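TAF6 (Antonospora locustae, PDB 4ATG) probably helps assemble the general transcription factor TFIID, its C-terminal HEAT-repeat domain taking part in formation of the Taf6-Taf9 complex. Local coordinates at residues I20-L32 and E59-S72. Residues are numbered along the deposited sequence; the frame is centred on the assembly and turned at random.
Sequences IKSDMKDIAIECL and EAEVLKTCIALYFS
Leu-69 pushes its two methyls into the groove between Ile-20 and the helix that follows it, the close-packed part of the contact. Leu-69 CD1 lies 3.6 Å from CD1 of Ile-20, while the other branch, Leu-69 CD2, reaches the backbone of Ile-29, 3.7 Å from its CA, and touches CD1 of Leu-32. Ile-29 answers as a knob of its own, set among Thr-65, Ala-68, Leu-69 and Ser-72; its CD1 rests on CB of Ala-68 at 3.7 Å. This reciprocal knobs-into-holes packing brings the axes of helices 25-32 and 60-72 to 8.3 Å, nearly parallel at 22°. Farther along, toward the C-terminal side of both segments, the Ser-72 hydroxyl, OG turned back beside its own backbone N (chi1 -77°), donates to Ile-29 O over 2.7 Å, from above the carbonyl plane.

Toward the N-terminal end of helix 60-72 the fit loosens and water enters. One water joins Ile-20 O to Thr-65 OG1. The extended Lys-21 chain runs past Val-62, CG to CG2 4.0 Å, and its NZ stands 4.0 Å from Glu-59 OE2, a long salt bridge spanned by a second water that accepts from NZ and donates to OE2.

Such side-by-side helices are characteristic of HEAT-repeat stacking. The aliphatic interlock and the Ser-72 bond probably fix the helix spacing, to which the hydrated Lys-21/Glu-59 pair probably adds little.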
# COMPACT_ATOMS: atom_id res chain seq x y z
N ILE A 20 -17.77 4.49 -1.48
CA ILE A 20 -16.39 4.99 -1.34
C ILE A 20 -16.33 6.51 -1.40
O ILE A 20 -15.74 7.14 -0.52
CB ILE A 20 -15.44 4.31 -2.38
CG1 ILE A 20 -15.35 2.79 -2.14
CG2 ILE A 20 -14.01 4.99 -2.39
CD1 ILE A 20 -14.58 1.99 -3.26
N LYS A 21 -17.00 7.10 -2.41
CA LYS A 21 -17.02 8.56 -2.58
C LYS A 21 -18.34 9.09 -2.04
O LYS A 21 -19.17 9.58 -2.80
CB LYS A 21 -16.84 8.94 -4.06
CG LYS A 21 -15.48 8.60 -4.64
CD LYS A 21 -15.32 9.22 -6.02
CE LYS A 21 -14.25 8.54 -6.83
NZ LYS A 21 -14.01 9.24 -8.12
N SER A 22 -18.54 8.99 -0.72
CA SER A 22 -19.79 9.45 -0.10
C SER A 22 -19.54 9.61 1.39
O SER A 22 -18.51 9.16 1.89
CB SER A 22 -20.89 8.41 -0.31
OG SER A 22 -20.68 7.28 0.53
N ASP A 23 -20.54 10.13 2.11
CA ASP A 23 -20.51 10.27 3.58
C ASP A 23 -20.59 8.90 4.27
O ASP A 23 -20.48 8.84 5.49
CB ASP A 23 -21.70 11.14 4.01
CG ASP A 23 -23.01 10.55 3.51
OD1 ASP A 23 -23.24 10.58 2.28
OD2 ASP A 23 -23.71 9.90 4.32
N MET A 24 -20.81 7.81 3.51
CA MET A 24 -20.93 6.44 4.04
C MET A 24 -19.63 5.61 3.89
O MET A 24 -19.66 4.40 4.13
CB MET A 24 -22.09 5.71 3.35
CG MET A 24 -23.43 6.41 3.52
SD MET A 24 -24.79 5.50 2.75
CE MET A 24 -24.46 5.80 1.03
N LYS A 25 -18.51 6.25 3.49
CA LYS A 25 -17.24 5.54 3.29
C LYS A 25 -16.79 4.76 4.52
O LYS A 25 -16.21 3.70 4.36
CB LYS A 25 -16.13 6.49 2.78
CG LYS A 25 -15.83 7.65 3.73
CD LYS A 25 -14.60 8.43 3.32
CE LYS A 25 -14.44 9.68 4.16
NZ LYS A 25 -14.33 9.37 5.61
N ASP A 26 -17.05 5.28 5.73
CA ASP A 26 -16.65 4.58 6.96
C ASP A 26 -17.47 3.29 7.20
O ASP A 26 -16.95 2.31 7.74
CB ASP A 26 -16.70 5.54 8.15
CG ASP A 26 -15.60 6.59 8.12
OD1 ASP A 26 -14.47 6.26 7.69
OD2 ASP A 26 -15.85 7.72 8.55
N ILE A 27 -18.75 3.29 6.78
CA ILE A 27 -19.62 2.10 6.85
C ILE A 27 -19.07 1.05 5.90
O ILE A 27 -18.94 -0.12 6.29
CB ILE A 27 -21.10 2.46 6.53
CG1 ILE A 27 -21.63 3.50 7.54
CG2 ILE A 27 -21.98 1.19 6.57
CD1 ILE A 27 -22.95 4.19 7.12
N ALA A 28 -18.71 1.45 4.66
CA ALA A 28 -18.12 0.51 3.68
C ALA A 28 -16.83 -0.14 4.22
O ALA A 28 -16.63 -1.34 4.07
CB ALA A 28 -17.83 1.24 2.36
N ILE A 29 -15.97 0.66 4.86
CA ILE A 29 -14.71 0.15 5.45
C ILE A 29 -15.06 -0.87 6.53
O ILE A 29 -14.47 -1.96 6.56
CB ILE A 29 -13.85 1.34 6.00
CG1 ILE A 29 -13.31 2.21 4.83
CG2 ILE A 29 -12.69 0.85 6.88
CD1 ILE A 29 -12.78 3.61 5.27
N GLU A 30 -16.04 -0.54 7.40
CA GLU A 30 -16.47 -1.50 8.44
C GLU A 30 -17.03 -2.77 7.81
O GLU A 30 -16.71 -3.87 8.28
CB GLU A 30 -17.52 -0.88 9.39
CG GLU A 30 -17.99 -1.82 10.50
CD GLU A 30 -17.04 -2.12 11.66
OE1 GLU A 30 -15.85 -1.74 11.59
OE2 GLU A 30 -17.50 -2.74 12.64
N CYS A 31 -17.93 -2.64 6.79
CA CYS A 31 -18.52 -3.81 6.12
C CYS A 31 -17.47 -4.78 5.61
O CYS A 31 -17.67 -5.98 5.73
CB CYS A 31 -19.46 -3.41 4.98
SG CYS A 31 -20.99 -2.61 5.54
N LEU A 32 -16.42 -4.26 4.95
CA LEU A 32 -15.40 -5.14 4.37
C LEU A 32 -14.51 -5.82 5.41
O LEU A 32 -13.89 -6.83 5.09
CB LEU A 32 -14.58 -4.45 3.26
CG LEU A 32 -15.35 -4.04 1.98
CD1 LEU A 32 -14.41 -3.88 0.82
CD2 LEU A 32 -16.48 -5.00 1.65
N GLU A 59 -6.81 12.77 -5.38
CA GLU A 59 -7.91 12.73 -4.41
C GLU A 59 -7.41 11.97 -3.18
O GLU A 59 -7.61 10.77 -3.09
CB GLU A 59 -9.17 12.08 -5.00
CG GLU A 59 -9.80 12.93 -6.10
CD GLU A 59 -11.02 12.32 -6.74
OE1 GLU A 59 -12.13 12.49 -6.19
OE2 GLU A 59 -10.87 11.67 -7.80
N ALA A 60 -6.69 12.68 -2.29
CA ALA A 60 -6.07 12.12 -1.08
C ALA A 60 -7.06 11.35 -0.22
O ALA A 60 -6.74 10.25 0.22
CB ALA A 60 -5.41 13.23 -0.26
N GLU A 61 -8.28 11.89 -0.03
CA GLU A 61 -9.29 11.22 0.78
C GLU A 61 -9.77 9.91 0.15
O GLU A 61 -9.95 8.93 0.86
CB GLU A 61 -10.43 12.18 1.19
CG GLU A 61 -9.94 13.32 2.09
CD GLU A 61 -9.15 12.88 3.32
OE1 GLU A 61 -9.69 12.07 4.11
OE2 GLU A 61 -7.98 13.31 3.47
N VAL A 62 -9.89 9.87 -1.19
CA VAL A 62 -10.27 8.61 -1.89
C VAL A 62 -9.15 7.60 -1.73
O VAL A 62 -9.43 6.45 -1.39
CB VAL A 62 -10.67 8.84 -3.37
CG1 VAL A 62 -10.96 7.52 -4.10
CG2 VAL A 62 -11.89 9.77 -3.47
N LEU A 63 -7.89 8.03 -1.88
CA LEU A 63 -6.74 7.11 -1.73
C LEU A 63 -6.70 6.52 -0.33
O LEU A 63 -6.48 5.31 -0.17
CB LEU A 63 -5.41 7.82 -2.03
CG LEU A 63 -5.18 8.26 -3.49
CD1 LEU A 63 -3.89 9.00 -3.61
CD2 LEU A 63 -5.15 7.10 -4.44
N LYS A 64 -6.97 7.35 0.70
CA LYS A 64 -7.00 6.87 2.08
C LYS A 64 -8.09 5.83 2.30
O LYS A 64 -7.85 4.84 3.00
CB LYS A 64 -7.16 8.02 3.07
CG LYS A 64 -5.92 8.89 3.16
CD LYS A 64 -6.16 10.01 4.16
CE LYS A 64 -5.12 11.10 4.03
NZ LYS A 64 -5.49 12.28 4.85
N THR A 65 -9.28 6.04 1.71
CA THR A 65 -10.39 5.07 1.77
C THR A 65 -9.99 3.76 1.11
O THR A 65 -10.27 2.71 1.67
CB THR A 65 -11.67 5.66 1.14
OG1 THR A 65 -12.01 6.83 1.88
CG2 THR A 65 -12.87 4.71 1.20
N CYS A 66 -9.31 3.81 -0.06
CA CYS A 66 -8.87 2.60 -0.79
C CYS A 66 -7.91 1.78 0.04
O CYS A 66 -8.06 0.57 0.14
CB CYS A 66 -8.26 2.99 -2.13
SG CYS A 66 -9.47 3.62 -3.31
N ILE A 67 -6.94 2.45 0.68
CA ILE A 67 -5.95 1.79 1.54
C ILE A 67 -6.66 1.13 2.72
O ILE A 67 -6.34 -0.00 3.07
CB ILE A 67 -4.89 2.85 1.98
CG1 ILE A 67 -4.06 3.31 0.75
CG2 ILE A 67 -3.96 2.28 3.08
CD1 ILE A 67 -3.35 4.76 0.97
N ALA A 68 -7.63 1.84 3.33
CA ALA A 68 -8.41 1.33 4.48
C ALA A 68 -9.25 0.14 4.07
O ALA A 68 -9.37 -0.78 4.86
CB ALA A 68 -9.28 2.44 5.07
N LEU A 69 -9.82 0.14 2.83
CA LEU A 69 -10.61 -1.01 2.35
C LEU A 69 -9.70 -2.23 2.18
O LEU A 69 -10.11 -3.36 2.50
CB LEU A 69 -11.32 -0.68 1.03
CG LEU A 69 -12.48 0.34 1.15
CD1 LEU A 69 -12.96 0.74 -0.25
CD2 LEU A 69 -13.65 -0.27 1.88
N TYR A 70 -8.49 -2.03 1.67
CA TYR A 70 -7.56 -3.19 1.56
C TYR A 70 -7.29 -3.77 2.95
O TYR A 70 -7.31 -4.99 3.13
CB TYR A 70 -6.22 -2.77 0.98
CG TYR A 70 -6.18 -2.60 -0.53
CD1 TYR A 70 -7.01 -3.36 -1.37
CD2 TYR A 70 -5.27 -1.73 -1.12
CE1 TYR A 70 -6.93 -3.24 -2.76
CE2 TYR A 70 -5.18 -1.61 -2.51
CZ TYR A 70 -6.02 -2.35 -3.32
OH TYR A 70 -5.93 -2.19 -4.68
N PHE A 71 -7.02 -2.90 3.94
CA PHE A 71 -6.73 -3.35 5.30
C PHE A 71 -7.93 -4.07 5.90
O PHE A 71 -7.76 -5.04 6.64
CB PHE A 71 -6.28 -2.15 6.18
CG PHE A 71 -5.69 -2.56 7.51
CD1 PHE A 71 -4.71 -3.55 7.59
CD2 PHE A 71 -6.14 -1.98 8.70
CE1 PHE A 71 -4.17 -3.94 8.82
CE2 PHE A 71 -5.60 -2.37 9.93
CZ PHE A 71 -4.62 -3.35 9.98
N SER A 72 -9.15 -3.60 5.59
CA SER A 72 -10.36 -4.26 6.12
C SER A 72 -10.42 -5.69 5.58
O SER A 72 -10.68 -6.61 6.34
CB SER A 72 -11.63 -3.53 5.69
OG SER A 72 -11.85 -2.34 6.44
O HOH W 1 -13.38 8.35 -0.05
O HOH W 2 -11.37 9.11 -8.69